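Local coordinates for putative lipoprotein (PDB 3QNK) that probably binds glycans or other nutrients at the bacterial outer membrane, as SusD-family lipoproteins do alongside a TonB-dependent transporter, at residues B[44-50]-B[271-277]; B[215-219]-B[417-423]; B[259-264]-B[346-352]. All coordinates share one frame; numbering follows the deposited sequence.

Contact 1 (B[44-50]-B[271-277])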
ATOM      1  N   ASP B  44      13.887 -16.673  16.988  1.00 43.72           N
ATOM      2  CA  ASP B  44      13.831 -17.531  18.175  1.00 43.16           C
ATOM      3  C   ASP B  44      13.523 -16.746  19.484  1.00 48.72           C
ATOM      4  O   ASP B  44      13.430 -17.375  20.542  1.00 47.97           O
ATOM      5  CB  ASP B  44      15.133 -18.323  18.306  1.00 43.16           C
ATOM      6  CG  ASP B  44      16.395 -17.501  18.464  1.00 51.67           C
ATOM      7  OD1 ASP B  44      16.410 -16.325  17.990  1.00 53.70           O
ATOM      8  OD2 ASP B  44      17.389 -18.048  19.008  1.00 49.96           O
ATOM      9  N   ASN B  45      13.312 -15.400  19.405  1.00 44.74           N
ATOM     10  CA  ASN B  45      12.984 -14.587  20.582  1.00 44.19           C
ATOM     11  C   ASN B  45      11.500 -14.565  20.892  1.00 50.04           C
ATOM     12  O   ASN B  45      11.121 -14.246  22.027  1.00 50.67           O
ATOM     13  CB  ASN B  45      13.455 -13.148  20.411  1.00 41.06           C
ATOM     14  CG  ASN B  45      14.912 -12.959  20.688  1.00 48.64           C
ATOM     15  OD1 ASN B  45      15.637 -13.890  21.051  1.00 39.76           O
ATOM     16  ND2 ASN B  45      15.370 -11.752  20.506  1.00 37.75           N
ATOM     17  N   SER B  46      10.645 -14.845  19.876  1.00 45.25           N
ATOM     18  CA  SER B  46       9.217 -14.721  20.077  1.00 43.72           C
ATOM     19  C   SER B  46       8.394 -15.679  19.252  1.00 47.79           C
ATOM     20  O   SER B  46       8.739 -15.963  18.107  1.00 47.90           O
ATOM     21  CB  SER B  46       8.776 -13.289  19.748  1.00 43.38           C
ATOM     22  OG  SER B  46       7.383 -13.085  19.930  1.00 54.70           O
ATOM     23  N   VAL B  47       7.265 -16.137  19.847  1.00 42.99           N
ATOM     24  CA  VAL B  47       6.170 -16.878  19.222  1.00 42.56           C
ATOM     25  C   VAL B  47       4.950 -15.970  19.418  1.00 48.52           C
ATOM     26  O   VAL B  47       4.525 -15.765  20.560  1.00 49.93           O
ATOM     27  CB  VAL B  47       5.949 -18.320  19.773  1.00 46.18           C
ATOM     28  CG1 VAL B  47       4.702 -18.961  19.160  1.00 44.62           C
ATOM     29  CG2 VAL B  47       7.183 -19.213  19.580  1.00 45.93           C
ATOM     30  N   SER B  48       4.443 -15.369  18.334  1.00 45.34           N
ATOM     31  CA  SER B  48       3.306 -14.429  18.393  1.00 45.93           C
ATOM     32  C   SER B  48       2.047 -15.023  19.034  1.00 51.54           C
ATOM     33  O   SER B  48       1.699 -16.176  18.781  1.00 52.59           O
ATOM     34  CB  SER B  48       2.942 -13.936  16.992  1.00 47.81           C
ATOM     35  OG  SER B  48       1.895 -12.980  16.983  1.00 56.04           O
ATOM     36  N   ALA B  49       1.329 -14.196  19.806  1.00 47.03           N
ATOM     37  CA  ALA B  49       0.027 -14.543  20.363  1.00 46.88           C
ATOM     38  C   ALA B  49      -0.974 -14.775  19.201  1.00 48.30           C
ATOM     39  O   ALA B  49      -2.086 -15.292  19.435  1.00 49.25           O
ATOM     40  CB  ALA B  49      -0.462 -13.423  21.270  1.00 48.33           C
ATOM     41  N   GLN B  50      -0.549 -14.400  17.943  1.00 40.40           N
ATOM     42  CA  GLN B  50      -1.312 -14.557  16.702  1.00 40.59           C
ATOM     43  C   GLN B  50      -0.771 -15.700  15.842  1.00 46.95           C
ATOM     44  O   GLN B  50      -1.127 -15.786  14.663  1.00 47.52           O
ATOM     45  CB  GLN B  50      -1.332 -13.268  15.874  1.00 41.28           C
ATOM     46  CG  GLN B  50      -2.271 -12.207  16.405  1.00 46.11           C
ATOM     47  CD  GLN B  50      -1.760 -11.523  17.650  1.00 60.23           C
ATOM     48  OE1 GLN B  50      -0.626 -10.964  17.713  1.00 63.64           O
ATOM     49  NE2 GLN B  50      -2.596 -11.571  18.673  1.00 38.68           N
ATOM     50  N   TRP B 271      -3.706  -7.219  22.547  1.00 62.50           N
ATOM     51  CA  TRP B 271      -3.695  -8.331  21.594  1.00 62.57           C
ATOM     52  C   TRP B 271      -2.572  -9.339  21.891  1.00 61.89           C
ATOM     53  O   TRP B 271      -2.403 -10.306  21.155  1.00 62.31           O
ATOM     54  CB  TRP B 271      -3.596  -7.844  20.123  1.00 62.98           C
ATOM     55  CG  TRP B 271      -4.593  -6.793  19.722  1.00 66.98           C
ATOM     56  CD1 TRP B 271      -4.334  -5.480  19.454  1.00 70.67           C
ATOM     57  CD2 TRP B 271      -6.007  -6.958  19.584  1.00 69.22           C
ATOM     58  NE1 TRP B 271      -5.504  -4.808  19.170  1.00 72.21           N
ATOM     59  CE2 TRP B 271      -6.550  -5.691  19.241  1.00 75.01           C
ATOM     60  CE3 TRP B 271      -6.884  -8.047  19.752  1.00 72.05           C
ATOM     61  CZ2 TRP B 271      -7.925  -5.492  19.038  1.00 76.43           C
ATOM     62  CZ3 TRP B 271      -8.247  -7.850  19.542  1.00 75.89           C
ATOM     63  CH2 TRP B 271      -8.752  -6.588  19.176  1.00 77.65           C
ATOM     64  N   GLY B 272      -1.848  -9.155  22.975  1.00 56.60           N
ATOM     65  CA  GLY B 272      -0.779 -10.074  23.372  1.00 55.49           C
ATOM     66  C   GLY B 272       0.516  -9.819  22.638  1.00 58.63           C
ATOM     67  O   GLY B 272       1.532  -9.531  23.267  1.00 59.82           O
ATOM     68  N   GLY B 273       0.453  -9.893  21.306  1.00 53.46           N
ATOM     69  CA  GLY B 273       1.560  -9.644  20.402  1.00 51.17           C
ATOM     70  C   GLY B 273       2.716 -10.566  20.632  1.00 55.01           C
ATOM     71  O   GLY B 273       2.534 -11.784  20.633  1.00 56.57           O
ATOM     72  N   LEU B 274       3.897  -9.991  20.863  1.00 50.04           N
ATOM     73  CA  LEU B 274       5.138 -10.741  21.079  1.00 48.37           C
ATOM     74  C   LEU B 274       5.008 -11.683  22.266  1.00 55.40           C
ATOM     75  O   LEU B 274       4.446 -11.308  23.294  1.00 59.18           O
ATOM     76  CB  LEU B 274       6.314  -9.772  21.308  1.00 46.86           C
ATOM     77  CG  LEU B 274       6.697  -8.865  20.151  1.00 48.34           C
ATOM     78  CD1 LEU B 274       7.333  -7.608  20.654  1.00 48.70           C
ATOM     79  CD2 LEU B 274       7.583  -9.561  19.193  1.00 44.71           C
ATOM     80  N   GLY B 275       5.530 -12.883  22.108  1.00 49.56           N
ATOM     81  CA  GLY B 275       5.522 -13.905  23.141  1.00 48.18           C
ATOM     82  C   GLY B 275       6.931 -14.407  23.372  1.00 46.57           C
ATOM     83  O   GLY B 275       7.365 -15.344  22.695  1.00 42.52           O
ATOM     84  N   PRO B 276       7.697 -13.771  24.286  1.00 43.17           N
ATOM     85  CA  PRO B 276       9.068 -14.250  24.554  1.00 43.47           C
ATOM     86  C   PRO B 276       9.090 -15.777  24.772  1.00 50.79           C
ATOM     87  O   PRO B 276       8.174 -16.317  25.395  1.00 50.77           O
ATOM     88  CB  PRO B 276       9.465 -13.491  25.824  1.00 44.63           C
ATOM     89  CG  PRO B 276       8.640 -12.263  25.810  1.00 48.07           C
ATOM     90  CD  PRO B 276       7.348 -12.630  25.155  1.00 44.26           C
ATOM     91  N   THR B 277      10.094 -16.475  24.214  1.00 46.10           N
ATOM     92  CA  THR B 277      10.205 -17.934  24.295  1.00 44.49           C
ATOM     93  C   THR B 277      10.929 -18.388  25.548  1.00 48.03           C
ATOM     94  O   THR B 277      11.684 -17.636  26.170  1.00 47.43           O
ATOM     95  CB  THR B 277      11.013 -18.436  23.109  1.00 45.45           C
ATOM     96  OG1 THR B 277      12.203 -17.641  23.066  1.00 50.89           O
ATOM     97  CG2 THR B 277      10.278 -18.337  21.802  1.00 33.66           C
TER
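Val47 and Gly275 meet through their backbones, the N of Val47 donating to Gly275 O at 3.0 Å. Further along, Ala49 N reaches Gly273 O at 2.8 Å, almost straight (170° at the hydrogen) and in the carbonyl plane. The pairing is antiparallel, yet it amounts to a single beta bridge, at Ser46 and Pro276, whose CA atoms lie 4.5 Å apart. Gly275 N is poorly aimed at Val47 O and gives its hydrogen to Ser46 OG instead, at 2.9 Å; that hydroxyl also pairs with Asn41 and lies against Leu274 CD2.

Beyond the bridge, Thr277 closes one end. Its chi1 of 50° sets OG1 between its own N and carbonyl carbon, where it donates to Asp44 O at 2.8 Å and also accepts from Leu280 N, as the N-cap of helix 278-283. Thr277 N bonds to Asn45 O at 3.3 Å, from above the carbonyl plane. The methyl CG2 of Thr277 touches CG2 of Val47 at 3.9 Å, the two side chains crossing at about a right angle, and both residues rest on Leu470 of strand 469-475.

At the other end the Gln50 chain bends at chi2 (74°), bringing NE2 to Trp271 O at 2.8 Å with the acceptor close to the amide plane; Asp353 takes another NE2 bond. Ala49 CB packs on the bare backbone of Gly272 and Gly273, both with positive phi. Outside, Arg453 holds the Asp44 carboxylate and Arg444 the Asn45 amide oxygen.

Three of the six bonds run from backbone to backbone, and the side chains of Ser46, Thr277 and Gln50 supply the other three. Two irregular loops, far apart in sequence, thereby meet in a largely buried place with many of their polar backbone groups paired.

Contact 2 (B[215-219]-B[417-423])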
ATOM      1  N   LEU B 215      25.628   6.016  28.485  1.00 56.39           N
ATOM      2  CA  LEU B 215      24.713   4.905  28.793  1.00 53.07           C
ATOM      3  C   LEU B 215      23.928   5.210  30.057  1.00 56.49           C
ATOM      4  O   LEU B 215      24.519   5.631  31.056  1.00 57.37           O
ATOM      5  CB  LEU B 215      25.443   3.564  28.967  1.00 51.86           C
ATOM      6  CG  LEU B 215      26.106   2.938  27.744  1.00 56.72           C
ATOM      7  CD1 LEU B 215      26.904   1.724  28.130  1.00 57.03           C
ATOM      8  CD2 LEU B 215      25.094   2.531  26.700  1.00 57.28           C
ATOM      9  N   VAL B 216      22.588   5.059  30.004  1.00 51.70           N
ATOM     10  CA  VAL B 216      21.702   5.271  31.165  1.00 50.70           C
ATOM     11  C   VAL B 216      22.051   4.182  32.188  1.00 58.90           C
ATOM     12  O   VAL B 216      22.311   3.033  31.796  1.00 59.81           O
ATOM     13  CB  VAL B 216      20.212   5.196  30.711  1.00 51.77           C
ATOM     14  CG1 VAL B 216      19.237   4.948  31.860  1.00 51.28           C
ATOM     15  CG2 VAL B 216      19.801   6.399  29.886  1.00 51.20           C
ATOM     16  N   ASP B 217      22.081   4.528  33.475  1.00 57.69           N
ATOM     17  CA  ASP B 217      22.331   3.547  34.537  1.00 58.02           C
ATOM     18  C   ASP B 217      21.193   2.497  34.518  1.00 60.70           C
ATOM     19  O   ASP B 217      20.025   2.865  34.545  1.00 60.80           O
ATOM     20  CB  ASP B 217      22.422   4.266  35.907  1.00 61.21           C
ATOM     21  CG  ASP B 217      22.634   3.412  37.149  1.00 73.57           C
ATOM     22  OD1 ASP B 217      22.850   2.191  37.008  1.00 72.31           O
ATOM     23  OD2 ASP B 217      22.625   3.981  38.266  1.00 86.47           O
ATOM     24  N   GLY B 218      21.552   1.225  34.420  1.00 55.74           N
ATOM     25  CA  GLY B 218      20.580   0.150  34.402  1.00 54.78           C
ATOM     26  C   GLY B 218      20.763  -0.875  35.497  1.00 60.02           C
ATOM     27  O   GLY B 218      20.445  -2.049  35.301  1.00 60.29           O
ATOM     28  N   THR B 219      21.234  -0.447  36.663  1.00 57.65           N
ATOM     29  CA  THR B 219      21.514  -1.348  37.782  1.00 58.38           C
ATOM     30  C   THR B 219      20.245  -1.866  38.460  1.00 63.16           C
ATOM     31  O   THR B 219      20.325  -2.801  39.261  1.00 63.09           O
ATOM     32  CB  THR B 219      22.475  -0.701  38.771  1.00 62.97           C
ATOM     33  OG1 THR B 219      22.034   0.628  39.062  1.00 67.38           O
ATOM     34  CG2 THR B 219      23.914  -0.700  38.242  1.00 54.47           C
HETATM   35  N   MSE B 417      31.316  -3.075  28.958  1.00 56.38           N
HETATM   36  CA  MSE B 417      30.649  -1.797  29.242  1.00 55.65           C
HETATM   37  C   MSE B 417      29.141  -2.022  29.376  1.00 57.13           C
HETATM   38  O   MSE B 417      28.502  -1.464  30.264  1.00 57.09           O
HETATM   39  CB  MSE B 417      30.936  -0.791  28.123  1.00 57.75           C
HETATM   40  CG  MSE B 417      32.347  -0.280  28.150  1.00 65.53           C
HETATM   41 SE   MSE B 417      32.688   0.856  29.696  0.75 74.08          SE
HETATM   42  CE  MSE B 417      31.338   2.261  29.443  1.00 69.92           C
ATOM     43  N   ILE B 418      28.596  -2.892  28.517  1.00 53.47           N
ATOM     44  CA  ILE B 418      27.176  -3.269  28.471  1.00 52.93           C
ATOM     45  C   ILE B 418      26.790  -4.081  29.734  1.00 57.84           C
ATOM     46  O   ILE B 418      25.713  -3.854  30.317  1.00 57.57           O
ATOM     47  CB  ILE B 418      26.885  -4.012  27.148  1.00 54.15           C
ATOM     48  CG1 ILE B 418      27.125  -3.090  25.924  1.00 54.10           C
ATOM     49  CG2 ILE B 418      25.497  -4.652  27.108  1.00 54.36           C
ATOM     50  CD1 ILE B 418      26.528  -1.688  25.986  1.00 57.50           C
ATOM     51  N   ARG B 419      27.686  -4.982  30.163  1.00 53.75           N
ATOM     52  CA  ARG B 419      27.496  -5.791  31.365  1.00 53.31           C
ATOM     53  C   ARG B 419      27.646  -4.936  32.626  1.00 57.91           C
ATOM     54  O   ARG B 419      26.881  -5.102  33.573  1.00 59.15           O
ATOM     55  CB  ARG B 419      28.493  -6.964  31.425  1.00 51.30           C
ATOM     56  CG  ARG B 419      28.691  -7.717  30.140  1.00 45.64           C
ATOM     57  CD  ARG B 419      29.407  -8.998  30.466  1.00 54.50           C
ATOM     58  NE  ARG B 419      28.424 -10.069  30.531  1.00 60.70           N
ATOM     59  CZ  ARG B 419      28.255 -10.885  31.553  1.00 60.22           C
ATOM     60  NH1 ARG B 419      29.055 -10.823  32.601  1.00 54.19           N
ATOM     61  NH2 ARG B 419      27.306 -11.782  31.527  1.00 57.01           N
ATOM     62  N   GLN B 420      28.638  -4.048  32.653  1.00 54.05           N
ATOM     63  CA  GLN B 420      28.841  -3.169  33.803  1.00 55.56           C
ATOM     64  C   GLN B 420      27.602  -2.328  34.067  1.00 56.75           C
ATOM     65  O   GLN B 420      27.265  -2.127  35.229  1.00 57.06           O
ATOM     66  CB  GLN B 420      30.063  -2.236  33.624  1.00 58.36           C
ATOM     67  CG  GLN B 420      31.421  -2.879  33.939  1.00 86.12           C
ATOM     68  CD  GLN B 420      32.613  -2.054  33.434  1.00106.81           C
ATOM     69  OE1 GLN B 420      33.559  -2.582  32.772  1.00 95.06           O
ATOM     70  NE2 GLN B 420      32.605  -0.742  33.769  1.00 91.92           N
ATOM     71  N   ARG B 421      26.875  -1.912  32.998  1.00 51.39           N
ATOM     72  CA  ARG B 421      25.761  -1.009  33.231  1.00 51.31           C
ATOM     73  C   ARG B 421      24.521  -1.692  33.810  1.00 54.58           C
ATOM     74  O   ARG B 421      23.614  -0.969  34.225  1.00 54.20           O
ATOM     75  CB  ARG B 421      25.439  -0.085  32.034  1.00 48.69           C
ATOM     76  CG  ARG B 421      24.505  -0.614  31.058  1.00 61.55           C
ATOM     77  CD  ARG B 421      23.066  -0.163  31.148  1.00 56.23           C
ATOM     78  NE  ARG B 421      22.557  -0.434  29.812  1.00 50.73           N
ATOM     79  CZ  ARG B 421      22.214   0.517  28.964  1.00 62.67           C
ATOM     80  NH1 ARG B 421      22.109   1.776  29.377  1.00 52.25           N
ATOM     81  NH2 ARG B 421      21.915   0.216  27.711  1.00 43.82           N
ATOM     82  N   VAL B 422      24.518  -3.040  33.933  1.00 51.33           N
ATOM     83  CA  VAL B 422      23.418  -3.810  34.542  1.00 50.03           C
ATOM     84  C   VAL B 422      23.933  -4.634  35.752  1.00 56.11           C
ATOM     85  O   VAL B 422      23.305  -5.630  36.159  1.00 58.64           O
ATOM     86  CB  VAL B 422      22.657  -4.683  33.515  1.00 51.38           C
ATOM     87  CG1 VAL B 422      21.878  -3.797  32.544  1.00 51.06           C
ATOM     88  CG2 VAL B 422      23.585  -5.650  32.777  1.00 49.92           C
ATOM     89  N   GLY B 423      25.080  -4.227  36.290  1.00 51.38           N
ATOM     90  CA  GLY B 423      25.708  -4.874  37.438  1.00 50.80           C
ATOM     91  C   GLY B 423      26.238  -6.279  37.229  1.00 53.37           C
ATOM     92  O   GLY B 423      26.430  -7.022  38.201  1.00 53.65           O
TER
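Arg421 reaches across to Leu215 and Val216 with its side chain from CD to the guanidinium. From CB, a first torsion of 89° lodges CG between the backbone N and the carbonyl carbon, and a second bend at chi2 turns CD to within 3.3 Å of Val216 O. The guanidinium then comes back on the same carbonyl: NH1 donates to Val216 O at 2.7 Å, with 156° at the hydrogen, in the carbonyl plane and on a lone pair. The oxygen also lies near the guanidinium plane, and this in-plane bond, with the salt bridges from NH1 to Glu237 and from NH2 to Glu446, would limit how the group can turn. Leu215 CD2 lies over one guanidinium face, 4.1 Å from NH2, and Leu215 CB is 3.8 Å from NH1. Glu237 also accepts from Val216 N.

The backbone adds a weak bond from Gly218 N to Arg421 O, in a loop where Asp217 OD1 accepts from Thr219 N and forms an Asx turn. Leu215 CD1 meets Ile418 CD1 at 4.0 Å, the side chains roughly perpendicular. All this happens where helix 408-420 finishes in a Schellman motif with Gly423 as C-prime. Tyr395 of helix 391-405 touches Leu215, Met417 and Ile418, while helix 432-446 contributes Glu446 and helix 317-322 packs Arg318 on Val422.

Contact 3 (B[259-264]-B[346-352])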
ATOM      1  N   VAL B 259      -0.439  -7.177  27.415  1.00 48.53           N
ATOM      2  CA  VAL B 259      -1.086  -8.369  28.008  1.00 48.29           C
ATOM      3  C   VAL B 259      -2.585  -8.253  27.762  1.00 56.92           C
ATOM      4  O   VAL B 259      -3.153  -7.171  27.969  1.00 59.91           O
ATOM      5  CB  VAL B 259      -0.761  -8.566  29.511  1.00 51.54           C
ATOM      6  CG1 VAL B 259      -1.275  -9.912  30.013  1.00 51.06           C
ATOM      7  CG2 VAL B 259       0.737  -8.442  29.779  1.00 50.42           C
ATOM      8  N   THR B 260      -3.224  -9.337  27.279  1.00 53.90           N
ATOM      9  CA  THR B 260      -4.655  -9.267  26.978  1.00 54.62           C
ATOM     10  C   THR B 260      -5.541  -9.362  28.225  1.00 59.22           C
ATOM     11  O   THR B 260      -6.311  -8.440  28.491  1.00 59.32           O
ATOM     12  CB  THR B 260      -5.046 -10.302  25.942  1.00 60.64           C
ATOM     13  OG1 THR B 260      -4.220 -10.082  24.810  1.00 60.81           O
ATOM     14  CG2 THR B 260      -6.497 -10.166  25.516  1.00 61.17           C
ATOM     15  N   TYR B 261      -5.409 -10.437  28.998  1.00 56.07           N
ATOM     16  CA  TYR B 261      -6.294 -10.691  30.135  1.00 56.55           C
ATOM     17  C   TYR B 261      -5.748 -10.179  31.440  1.00 58.82           C
ATOM     18  O   TYR B 261      -5.199 -10.901  32.271  1.00 55.44           O
ATOM     19  CB  TYR B 261      -6.652 -12.179  30.188  1.00 57.21           C
ATOM     20  CG  TYR B 261      -7.298 -12.589  28.888  1.00 56.21           C
ATOM     21  CD1 TYR B 261      -8.614 -12.232  28.602  1.00 58.67           C
ATOM     22  CD2 TYR B 261      -6.557 -13.212  27.888  1.00 55.07           C
ATOM     23  CE1 TYR B 261      -9.203 -12.563  27.390  1.00 59.89           C
ATOM     24  CE2 TYR B 261      -7.133 -13.540  26.662  1.00 56.27           C
ATOM     25  CZ  TYR B 261      -8.460 -13.219  26.418  1.00 64.61           C
ATOM     26  OH  TYR B 261      -9.048 -13.552  25.223  1.00 59.72           O
ATOM     27  N   ILE B 262      -6.000  -8.891  31.612  1.00 60.10           N
ATOM     28  CA  ILE B 262      -5.634  -8.003  32.714  1.00 61.54           C
ATOM     29  C   ILE B 262      -6.980  -7.349  33.122  1.00 68.08           C
ATOM     30  O   ILE B 262      -7.025  -6.353  33.840  1.00 69.11           O
ATOM     31  CB  ILE B 262      -4.506  -7.094  32.064  1.00 64.35           C
ATOM     32  CG1 ILE B 262      -3.097  -7.582  32.355  1.00 65.60           C
ATOM     33  CG2 ILE B 262      -4.617  -5.581  32.053  1.00 65.07           C
ATOM     34  CD1 ILE B 262      -2.824  -8.222  33.770  1.00 85.33           C
ATOM     35  N   ASN B 263      -8.092  -8.013  32.700  1.00 65.46           N
ATOM     36  CA  ASN B 263      -9.490  -7.608  32.834  1.00 67.41           C
ATOM     37  C   ASN B 263     -10.140  -7.939  34.195  1.00 74.87           C
ATOM     38  O   ASN B 263     -11.355  -7.883  34.317  1.00 76.89           O
ATOM     39  CB  ASN B 263     -10.333  -8.182  31.675  1.00 68.50           C
ATOM     40  CG  ASN B 263     -10.309  -9.679  31.463  1.00 81.43           C
ATOM     41  OD1 ASN B 263      -9.387 -10.398  31.858  1.00 79.69           O
ATOM     42  ND2 ASN B 263     -11.317 -10.174  30.770  1.00 65.08           N
ATOM     43  N   ASP B 264      -9.337  -8.230  35.219  1.00 72.67           N
ATOM     44  CA  ASP B 264      -9.785  -8.383  36.605  1.00 73.19           C
ATOM     45  C   ASP B 264      -9.824  -6.969  37.237  1.00 77.04           C
ATOM     46  O   ASP B 264     -10.686  -6.681  38.056  1.00 79.88           O
ATOM     47  CB  ASP B 264      -8.853  -9.340  37.392  1.00 74.21           C
ATOM     48  CG  ASP B 264      -7.372  -8.953  37.415  1.00 85.52           C
ATOM     49  OD1 ASP B 264      -6.797  -8.692  36.315  1.00 83.05           O
ATOM     50  OD2 ASP B 264      -6.771  -8.965  38.524  1.00 93.35           O
HETATM   51  N   MSE B 346      -6.014 -16.187  34.249  1.00 70.54           N
HETATM   52  CA  MSE B 346      -6.274 -15.028  33.415  1.00 69.25           C
HETATM   53  C   MSE B 346      -5.712 -15.151  31.986  1.00 68.36           C
HETATM   54  O   MSE B 346      -6.456 -15.568  31.116  1.00 67.96           O
HETATM   55  CB  MSE B 346      -5.726 -13.775  34.122  1.00 72.40           C
HETATM   56  CG  MSE B 346      -6.423 -13.451  35.457  1.00 81.79           C
HETATM   57 SE   MSE B 346      -8.254 -12.833  35.238  0.75 92.24          SE
HETATM   58  CE  MSE B 346      -7.852 -11.148  34.444  1.00 88.43           C
ATOM     59  N   ASP B 347      -4.441 -14.729  31.724  1.00 61.84           N
ATOM     60  CA  ASP B 347      -3.813 -14.737  30.394  1.00 59.04           C
ATOM     61  C   ASP B 347      -3.204 -16.089  30.104  1.00 61.75           C
ATOM     62  O   ASP B 347      -2.018 -16.346  30.361  1.00 62.25           O
ATOM     63  CB  ASP B 347      -2.768 -13.636  30.262  1.00 59.24           C
ATOM     64  CG  ASP B 347      -2.560 -13.225  28.829  1.00 63.68           C
ATOM     65  OD1 ASP B 347      -3.375 -12.431  28.320  1.00 66.68           O
ATOM     66  OD2 ASP B 347      -1.583 -13.697  28.215  1.00 63.87           O
ATOM     67  N   THR B 348      -4.024 -16.915  29.491  1.00 56.76           N
ATOM     68  CA  THR B 348      -3.840 -18.315  29.185  1.00 56.90           C
ATOM     69  C   THR B 348      -3.705 -18.556  27.676  1.00 62.51           C
ATOM     70  O   THR B 348      -4.378 -17.871  26.898  1.00 65.72           O
ATOM     71  CB  THR B 348      -5.054 -18.969  29.826  1.00 64.27           C
ATOM     72  OG1 THR B 348      -4.707 -19.261  31.178  1.00 68.79           O
ATOM     73  CG2 THR B 348      -5.561 -20.168  29.117  1.00 58.72           C
ATOM     74  N   PRO B 349      -2.879 -19.542  27.235  1.00 55.91           N
ATOM     75  CA  PRO B 349      -2.762 -19.811  25.780  1.00 54.51           C
ATOM     76  C   PRO B 349      -4.084 -20.227  25.098  1.00 60.01           C
ATOM     77  O   PRO B 349      -4.273 -20.007  23.894  1.00 58.97           O
ATOM     78  CB  PRO B 349      -1.760 -20.963  25.713  1.00 54.59           C
ATOM     79  CG  PRO B 349      -1.061 -20.964  27.011  1.00 58.31           C
ATOM     80  CD  PRO B 349      -2.040 -20.472  28.021  1.00 55.47           C
ATOM     81  N   ASP B 350      -4.992 -20.832  25.882  1.00 58.18           N
ATOM     82  CA  ASP B 350      -6.298 -21.330  25.460  1.00 59.44           C
ATOM     83  C   ASP B 350      -7.247 -20.184  25.112  1.00 63.59           C
ATOM     84  O   ASP B 350      -8.197 -20.383  24.362  1.00 65.73           O
ATOM     85  CB  ASP B 350      -6.899 -22.204  26.561  1.00 63.13           C
ATOM     86  CG  ASP B 350      -5.884 -23.176  27.144  1.00 94.40           C
ATOM     87  OD1 ASP B 350      -5.185 -23.866  26.346  1.00 97.76           O
ATOM     88  OD2 ASP B 350      -5.740 -23.212  28.398  1.00107.10           O
ATOM     89  N   LYS B 351      -7.000 -19.000  25.637  1.00 57.05           N
ATOM     90  CA  LYS B 351      -7.842 -17.857  25.347  1.00 57.06           C
ATOM     91  C   LYS B 351      -7.290 -17.114  24.125  1.00 62.41           C
ATOM     92  O   LYS B 351      -6.074 -17.095  23.897  1.00 61.58           O
ATOM     93  CB  LYS B 351      -7.952 -16.913  26.557  1.00 58.71           C
ATOM     94  CG  LYS B 351      -8.501 -17.519  27.834  1.00 50.97           C
ATOM     95  CD  LYS B 351      -8.850 -16.420  28.807  1.00 56.48           C
ATOM     96  CE  LYS B 351      -9.139 -16.945  30.180  1.00 68.68           C
ATOM     97  NZ  LYS B 351      -9.378 -15.823  31.130  1.00 87.77           N
ATOM     98  N   GLY B 352      -8.201 -16.504  23.363  1.00 59.56           N
ATOM     99  CA  GLY B 352      -7.878 -15.733  22.170  1.00 58.06           C
ATOM    100  C   GLY B 352      -7.028 -14.530  22.495  1.00 60.20           C
ATOM    101  O   GLY B 352      -7.363 -13.766  23.396  1.00 60.78           O
TER
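Tyr261 meets Asp347, Lys351 and Gly352, each in a different way. Among the hydrogen bonds, Tyr261 N to Asp347 OD1 is nearly straight, 2.9 Å long with 175° at the hydrogen, and uses the anti lone pair of OD1. A chi1 of -155° swings the carboxylate of Asp347 toward this backbone; Thr260 N adds a weak bond to OD1, while OD2 is held by Arg343 and Ser355 N. The phenol OH donates to Gly352 O, which lies at the ring edge, although the modelled length is too short to be trusted.

The ring faces are occupied by carbon. Lys351 CD stands 3.8 Å from the ring centroid, over the face, and Thr260 CG2 touches the opposite face toward the rim. Fully extended beyond CG, the lysine carries NZ to an off-centre cation-pi position and to Met346 O at 2.9 Å.

Apolar contact pairs Tyr261 CB with CB of the selenomethionine Met346 at 4.3 Å; the doubly bent chain places CE among the side chains of Asn263 and Asp264.

Tyr261 is therefore held by carbon on both ring faces and by its straight N-H bond to Asp347, which, paired with Arg343, is probably ionised.

Contacts 1 and 3 are neighbours, with centres about 14 Å apart, and both use the loop between helices 253-257 and 278-283. Thr260 OG1 packs on Gly272 N, and Asp353 accepts from Thr260 OG1 through its backbone and from Gln50 through its carboxylate, bridging the two. Contact 1 is buried and built largely on backbone groups, with side chains in half of its bonds; contact 3, farther from the chain centre, relies on an aromatic ring and charged side chains. Contact 2 stands apart, about 27 Å from contact 1 and 33 Å from contact 3 between centres. Partly buried like contact 3, it alone joins a loop to a helix end, through one arginine with carboxylate partners.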